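Local coordinates for protein NADPH-ferredoxin reductase FprA (Mycobacterium tuberculosis, PDB 1LQT) that transfers electrons between NADPH and ferredoxin through a bound FAD, and may supply electrons to P450 systems, at residues 205-210 with 267-272; 211-216 with 249-254. All blocks are in the same frame, centred on the assembly; numbering follows the deposited sequence.

Interaction 1. Residues 205-210 with 267-272; sequences AAFTTL and MVFRFL
F207 meets F269 and F271 in a small cluster of three phenylalanines, and every side-chain contact between the two segments is apolar. The closest approach is between F207 CZ and F269 CE2, 3.8 Å apart. The two rings stand almost perpendicular, their planes at 88° and their centroids 5.8 Å apart, with F207 CZ at the edge of the F269 ring and in its plane. In both residues CG is turned anti to the carbonyl carbon (chi1 -57° in F207, -72° in F269), which places it beside the backbone N; the two side chains run past one another in opposing senses. F271 touches more lightly: its CE1 lies at the edge of the F207 ring, 4.5 Å from F207 CE2. Phenylalanine suits all three buried positions, since a large flat ring fills the interior without bringing in a polar atom that needs a partner. Of the nearby backbone groups, the F207 carbonyl accepts a hydrogen bond from N248 ND2, and the F271 amide donates one to E229 OE1. Strand 265-270 belongs to the parallel sheet of the nucleotide-binding domain, between strands 193-197 and 221-224. L160 of helix 157-167 touches both F207 and F269, so the aromatic cluster joins the loop leading into helix 209-214 to the sheet and to the helix that follows the glycine-rich turn.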
loop_
_atom_site.group_PDB
_atom_site.type_symbol
_atom_site.label_atom_id
_atom_site.label_comp_id
_atom_site.label_asym_id
_atom_site.label_seq_id
_atom_site.Cartn_x
_atom_site.Cartn_y
_atom_site.Cartn_z
ATOM N N ALA A 205 5.609 -6.215 17.671
ATOM C CA ALA A 205 5.024 -6.527 16.372
ATOM C C ALA A 205 4.041 -5.427 15.970
ATOM O O ALA A 205 3.338 -4.841 16.804
ATOM C CB ALA A 205 4.322 -7.837 16.395
ATOM N N ALA A 206 3.982 -5.159 14.667
ATOM C CA ALA A 206 3.073 -4.165 14.099
ATOM C C ALA A 206 1.754 -4.793 13.626
ATOM O O ALA A 206 0.861 -4.095 13.150
ATOM C CB ALA A 206 3.746 -3.373 12.984
ATOM N N PHE A 207 1.604 -6.099 13.756
ATOM C CA PHE A 207 0.368 -6.783 13.436
ATOM C C PHE A 207 -0.770 -6.242 14.247
ATOM O O PHE A 207 -0.594 -5.794 15.387
ATOM C CB PHE A 207 0.446 -8.263 13.888
ATOM C CG PHE A 207 1.601 -9.045 13.310
ATOM C CD1 PHE A 207 1.887 -9.036 11.950
ATOM C CD2 PHE A 207 2.369 -9.861 14.124
ATOM C CE1 PHE A 207 2.918 -9.783 11.456
ATOM C CE2 PHE A 207 3.414 -10.591 13.639
ATOM C CZ PHE A 207 3.695 -10.544 12.312
ATOM N N THR A 208 -1.970 -6.381 13.695
ATOM C CA THR A 208 -3.177 -6.112 14.459
ATOM C C THR A 208 -3.975 -7.410 14.643
ATOM O O THR A 208 -3.715 -8.424 14.023
ATOM C CB THR A 208 -3.990 -4.932 13.904
ATOM O OG1 THR A 208 -4.219 -5.109 12.505
ATOM C CG2 THR A 208 -3.195 -3.637 14.074
ATOM N N THR A 209 -4.944 -7.353 15.554
ATOM C CA THR A 209 -5.449 -8.590 16.123
ATOM C C THR A 209 -6.332 -9.418 15.222
ATOM O O THR A 209 -6.175 -10.627 15.134
ATOM C CB THR A 209 -6.171 -8.287 17.428
ATOM O OG1 THR A 209 -5.385 -7.407 18.260
ATOM C CG2 THR A 209 -6.413 -9.570 18.217
ATOM N N LEU A 210 -7.275 -8.780 14.531
ATOM C CA LEU A 210 -8.147 -9.522 13.641
ATOM C C LEU A 210 -7.350 -10.276 12.598
ATOM O O LEU A 210 -7.618 -11.436 12.283
ATOM C CB LEU A 210 -9.161 -8.587 13.002
ATOM C CG LEU A 210 -10.047 -9.246 11.951
ATOM C CD1 LEU A 210 -10.934 -10.307 12.539
ATOM C CD2 LEU A 210 -10.883 -8.167 11.289
ATOM N N MET A 267 2.673 -22.068 8.654
ATOM C CA MET A 267 3.014 -20.666 8.762
ATOM C C MET A 267 3.711 -20.510 10.097
ATOM O O MET A 267 3.066 -20.575 11.129
ATOM C CB MET A 267 1.771 -19.796 8.691
ATOM C CG MET A 267 2.112 -18.329 8.603
ATOM S SD MET A 267 0.659 -17.258 8.626
ATOM C CE MET A 267 -0.144 -17.703 7.091
ATOM N N VAL A 268 5.026 -20.320 10.065
ATOM C CA VAL A 268 5.863 -20.321 11.260
ATOM C C VAL A 268 6.264 -18.897 11.617
ATOM O O VAL A 268 6.706 -18.144 10.747
ATOM C CB VAL A 268 7.162 -21.134 10.989
ATOM C CG1 VAL A 268 8.063 -21.135 12.202
ATOM C CG2 VAL A 268 6.861 -22.547 10.547
ATOM N N PHE A 269 6.126 -18.530 12.885
ATOM C CA PHE A 269 6.576 -17.222 13.366
ATOM C C PHE A 269 7.864 -17.380 14.157
ATOM O O PHE A 269 7.917 -18.101 15.133
ATOM C CB PHE A 269 5.536 -16.568 14.270
ATOM C CG PHE A 269 4.303 -16.078 13.534
ATOM C CD1 PHE A 269 3.312 -16.952 13.169
ATOM C CD2 PHE A 269 4.161 -14.756 13.213
ATOM C CE1 PHE A 269 2.187 -16.516 12.501
ATOM C CE2 PHE A 269 3.048 -14.303 12.548
ATOM C CZ PHE A 269 2.066 -15.180 12.180
ATOM N N ARG A 270 8.882 -16.638 13.719
ATOM C CA ARG A 270 10.170 -16.533 14.412
ATOM C C ARG A 270 10.391 -15.065 14.761
ATOM O O ARG A 270 10.309 -14.217 13.894
ATOM C CB ARG A 270 11.288 -16.990 13.490
ATOM C CG ARG A 270 11.348 -18.488 13.280
ATOM C CD ARG A 270 12.021 -19.252 14.385
ATOM N NE ARG A 270 13.390 -18.825 14.640
ATOM C CZ ARG A 270 14.487 -19.205 13.976
ATOM N NH1 ARG A 270 14.460 -20.080 12.990
ATOM N NH2 ARG A 270 15.653 -18.741 14.358
ATOM N N PHE A 271 10.612 -14.771 16.023
ATOM C CA PHE A 271 10.889 -13.436 16.484
ATOM C C PHE A 271 12.369 -13.333 16.852
ATOM O O PHE A 271 13.112 -14.300 16.837
ATOM C CB PHE A 271 9.997 -13.057 17.655
ATOM C CG PHE A 271 8.533 -13.094 17.322
ATOM C CD1 PHE A 271 7.891 -11.980 16.801
ATOM C CD2 PHE A 271 7.797 -14.240 17.488
ATOM C CE1 PHE A 271 6.554 -12.011 16.500
ATOM C CE2 PHE A 271 6.458 -14.271 17.181
ATOM C CZ PHE A 271 5.826 -13.149 16.686
ATOM N N LEU A 272 12.802 -12.104 17.136
ATOM C CA LEU A 272 14.167 -11.801 17.548
ATOM C C LEU A 272 15.188 -12.409 16.571
ATOM O O LEU A 272 16.223 -12.949 16.954
ATOM C CB LEU A 272 14.433 -12.248 18.972
ATOM C CG LEU A 272 13.588 -11.532 19.998
ATOM C CD1 LEU A 272 13.764 -12.092 21.386
ATOM C CD2 LEU A 272 13.878 -10.042 20.016
#

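Interaction 2. Residues 211-216 with 249-254; sequences ELRELA and IKVLRG. With ODP (4-oxo-nicotinamide-adenine dinucleotide phosphate), chain I.
L212 meets V251 and L252 of helix 243-256, and R213 beside it meets V251. Ahead of them, in the first turn of helix 209-214, E211 serves the nucleotide: its carboxylate accepts a hydrogen bond from the carboxamide of the modified NADP, N7N to OE2 at 2.9 Å, bent to 141° at the hydrogen. A bend at chi2 (70°) brings OE2 to that N-H. Next comes L212, whose CB lies 3.9 Å from CG1 of V251. L252 CD2 lies equally far, 4.2 Å, from CD1 and CD2 of L212; branched leucines and a valine interlock well between two helices. R213 then stretches its chain from CG to NE and lays one face of its guanidinium over V251, whose CG2 sits 3.5 Å above the centre of that plane. Covering a valine methyl this way suits an exposed arginine at the outer side of the contact. L215 packs instead on M267 and F269 of strand 265-270. Dispersion and shape thus govern how the side chains of the two segments meet, and L212 O with Y255 OH adds a polar link between the helices. The side-chain hydrogen bond of E211 goes to the ligand's carboxamide, where a carboxylate is well suited to receive an amide N-H.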
loop_
_atom_site.group_PDB
_atom_site.type_symbol
_atom_site.label_atom_id
_atom_site.label_comp_id
_atom_site.label_asym_id
_atom_site.label_seq_id
_atom_site.Cartn_x
_atom_site.Cartn_y
_atom_site.Cartn_z
ATOM N N GLU A 211 -6.319 -9.624 12.088
ATOM C CA GLU A 211 -5.485 -10.209 11.071
ATOM C C GLU A 211 -4.734 -11.426 11.608
ATOM O O GLU A 211 -4.554 -12.414 10.911
ATOM C CB GLU A 211 -4.566 -9.135 10.514
ATOM C CG GLU A 211 -5.376 -8.072 9.752
ATOM C CD GLU A 211 -6.287 -7.127 10.590
ATOM O OE1 GLU A 211 -6.022 -6.877 11.821
ATOM O OE2 GLU A 211 -7.321 -6.613 10.018
ATOM N N LEU A 212 -4.281 -11.368 12.859
ATOM C CA LEU A 212 -3.692 -12.558 13.466
ATOM C C LEU A 212 -4.729 -13.653 13.676
ATOM O O LEU A 212 -4.440 -14.823 13.454
ATOM C CB LEU A 212 -3.042 -12.204 14.792
ATOM C CG LEU A 212 -1.722 -11.435 14.731
ATOM C CD1 LEU A 212 -1.322 -11.011 16.131
ATOM C CD2 LEU A 212 -0.657 -12.314 14.070
ATOM N N ARG A 213 -5.928 -13.288 14.090
ATOM C CA ARG A 213 -6.987 -14.275 14.331
ATOM C C ARG A 213 -7.386 -15.016 13.077
ATOM O O ARG A 213 -7.672 -16.217 13.131
ATOM C CB ARG A 213 -8.214 -13.622 14.945
ATOM C CG ARG A 213 -8.086 -13.168 16.360
ATOM C CD ARG A 213 -9.445 -12.703 16.945
ATOM N NE ARG A 213 -9.290 -12.004 18.205
ATOM C CZ ARG A 213 -9.165 -12.590 19.367
ATOM N NH1 ARG A 213 -9.172 -13.920 19.450
ATOM N NH2 ARG A 213 -9.024 -11.837 20.455
ATOM N N GLU A 214 -7.435 -14.282 11.970
ATOM C CA GLU A 214 -7.857 -14.852 10.685
ATOM C C GLU A 214 -7.016 -16.012 10.217
ATOM O O GLU A 214 -7.487 -16.836 9.447
ATOM C CB GLU A 214 -7.758 -13.814 9.541
ATOM C CG GLU A 214 -8.644 -12.634 9.618
ATOM C CD GLU A 214 -8.439 -11.689 8.454
ATOM O OE1 GLU A 214 -7.341 -11.659 7.758
ATOM O OE2 GLU A 214 -9.382 -10.920 8.277
ATOM N N LEU A 215 -5.772 -16.090 10.681
ATOM C CA LEU A 215 -4.886 -17.149 10.253
ATOM C C LEU A 215 -5.439 -18.529 10.643
ATOM O O LEU A 215 -5.129 -19.514 9.973
ATOM C CB LEU A 215 -3.493 -16.943 10.844
ATOM C CG LEU A 215 -2.854 -15.568 10.573
ATOM C CD1 LEU A 215 -1.559 -15.436 11.302
ATOM C CD2 LEU A 215 -2.692 -15.323 9.087
ATOM N N ALA A 216 -6.210 -18.581 11.719
ATOM C CA ALA A 216 -6.785 -19.831 12.213
ATOM C C ALA A 216 -7.764 -20.433 11.232
ATOM O O ALA A 216 -8.089 -21.618 11.321
ATOM C CB ALA A 216 -7.478 -19.599 13.539
ATOM N N ILE A 249 -1.095 -10.740 21.956
ATOM C CA ILE A 249 -0.344 -11.753 22.680
ATOM C C ILE A 249 -1.282 -12.888 23.090
ATOM O O ILE A 249 -0.886 -14.046 23.059
ATOM C CB ILE A 249 0.425 -11.134 23.857
ATOM C CG1 ILE A 249 1.493 -10.158 23.367
ATOM C CG2 ILE A 249 1.067 -12.202 24.742
ATOM C CD1 ILE A 249 2.385 -10.638 22.263
ATOM N N LYS A 250 -2.531 -12.580 23.434
ATOM C CA LYS A 250 -3.487 -13.647 23.747
ATOM C C LYS A 250 -3.650 -14.581 22.552
ATOM O O LYS A 250 -3.678 -15.796 22.676
ATOM C CB LYS A 250 -4.845 -13.051 24.141
ATOM C CG LYS A 250 -4.874 -12.364 25.490
ATOM C CD LYS A 250 -6.212 -11.646 25.735
ATOM C CE LYS A 250 -6.210 -10.791 27.019
ATOM N NZ LYS A 250 -7.550 -10.122 27.241
ATOM N N VAL A 251 -3.744 -13.996 21.367
ATOM C CA VAL A 251 -3.893 -14.779 20.149
ATOM C C VAL A 251 -2.641 -15.619 19.867
ATOM O O VAL A 251 -2.728 -16.801 19.555
ATOM C CB VAL A 251 -4.245 -13.877 18.976
ATOM C CG1 VAL A 251 -4.195 -14.639 17.676
ATOM C CG2 VAL A 251 -5.625 -13.244 19.192
ATOM N N LEU A 252 -1.470 -15.016 20.028
ATOM C CA LEU A 252 -0.236 -15.746 19.801
ATOM C C LEU A 252 -0.079 -16.909 20.788
ATOM O O LEU A 252 0.378 -17.967 20.412
ATOM C CB LEU A 252 0.980 -14.822 19.877
ATOM C CG LEU A 252 1.050 -13.729 18.813
ATOM C CD1 LEU A 252 2.319 -12.941 19.040
ATOM C CD2 LEU A 252 0.993 -14.247 17.379
ATOM N N ARG A 253 -0.416 -16.677 22.057
ATOM C CA ARG A 253 -0.372 -17.762 23.024
ATOM C C ARG A 253 -1.288 -18.902 22.585
ATOM O O ARG A 253 -0.942 -20.078 22.738
ATOM C CB ARG A 253 -0.781 -17.288 24.416
ATOM C CG ARG A 253 0.167 -16.305 25.095
ATOM C CD ARG A 253 -0.117 -16.167 26.572
ATOM N NE ARG A 253 0.572 -15.053 27.193
ATOM C CZ ARG A 253 1.854 -15.043 27.491
ATOM N NH1 ARG A 253 2.600 -16.093 27.218
ATOM N NH2 ARG A 253 2.372 -13.973 28.083
ATOM N N GLY A 254 -2.467 -18.562 22.069
ATOM C CA GLY A 254 -3.373 -19.585 21.598
ATOM C C GLY A 254 -2.737 -20.430 20.508
ATOM O O GLY A 254 -2.867 -21.641 20.492
HETATM O O1X ODP I . 11.289 -3.554 14.349
HETATM P P2B ODP I . 10.244 -2.859 13.532
HETATM O O2X ODP I . 8.961 -2.568 14.283
HETATM O O3X ODP I . 10.766 -1.618 12.826
HETATM O O2B ODP I . 9.891 -3.952 12.400
HETATM C C2B ODP I . 9.236 -3.611 11.181
HETATM C C3B ODP I . 7.785 -4.024 11.093
HETATM O O3B ODP I . 7.601 -5.300 11.689
HETATM C C1B ODP I . 9.840 -4.389 10.070
HETATM N N9A ODP I . 11.156 -3.998 9.631
HETATM C C8A ODP I . 11.569 -2.779 9.155
HETATM N N7A ODP I . 12.835 -2.799 8.782
HETATM C C5A ODP I . 13.283 -4.078 9.012
HETATM C C4A ODP I . 12.232 -4.823 9.553
HETATM N N3A ODP I . 12.299 -6.134 9.891
HETATM C C2A ODP I . 13.504 -6.692 9.682
HETATM N N1A ODP I . 14.580 -6.047 9.149
HETATM C C6A ODP I . 14.479 -4.728 8.807
HETATM N N6A ODP I . 15.546 -4.162 8.225
HETATM O O4B ODP I . 8.919 -4.207 9.011
HETATM C C4B ODP I . 7.602 -4.167 9.582
HETATM C C5B ODP I . 6.833 -3.036 8.965
HETATM O O5B ODP I . 5.499 -3.133 9.406
HETATM P PA ODP I . 4.494 -1.926 9.126
HETATM O O1A ODP I . 3.226 -2.247 9.777
HETATM O O2A ODP I . 5.124 -0.626 9.433
HETATM O O3 ODP I . 4.377 -1.952 7.533
HETATM P PN ODP I . 3.517 -2.873 6.502
HETATM O O1N ODP I . 3.421 -4.267 6.986
HETATM O O2N ODP I . 4.125 -2.571 5.190
HETATM O O5D ODP I . 2.067 -2.263 6.607
HETATM C C5D ODP I . 1.854 -0.895 6.172
HETATM C C4D ODP I . 0.568 -0.392 6.793
HETATM O O4D ODP I . -0.582 -0.941 6.160
HETATM C C1D ODP I . -1.424 -1.536 7.150
HETATM C C2D ODP I . -0.535 -1.815 8.287
HETATM O O2D ODP I . -1.166 -2.154 9.468
HETATM C C3D ODP I . 0.463 -0.718 8.277
HETATM O O3D ODP I . -0.077 0.375 8.992
HETATM N N1N ODP I . -2.250 -2.557 6.609
HETATM C C2N ODP I . -3.445 -2.860 7.302
HETATM C C3N ODP I . -4.039 -4.055 7.064
HETATM C C7N ODP I . -5.302 -4.287 7.905
HETATM N N7N ODP I . -5.898 -5.436 7.719
HETATM O O7N ODP I . -5.648 -3.388 8.703
HETATM C C4N ODP I . -3.525 -5.032 6.198
HETATM O O99 ODP I . -4.046 -6.176 6.026
HETATM C C5N ODP I . -2.269 -4.699 5.511
HETATM C C6N ODP I . -1.643 -3.456 5.752
#

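How the interactions relate
Interactions 1 and 2 lie with their centres 9 Å apart and share helix 209-214, whose lead-in loop serves interaction 1 and whose later residues serve interaction 2. Along the chain, interaction 2 is nested inside the loop that interaction 1 closes. Their side chains also meet directly: CD2 of L212 lies 3.9 Å from CD2 of F207, and CD1 of L215 lies 3.7 Å from CZ of F269. The two interactions are thus part of one packed region that probably supports this edge of the nucleotide pocket. The side chain of F207 comes within about 6 Å of the bound NADP derivative, A206 touches it, and T208 of segment 205-210 hydrogen-bonds through OG1 to E211 OE1.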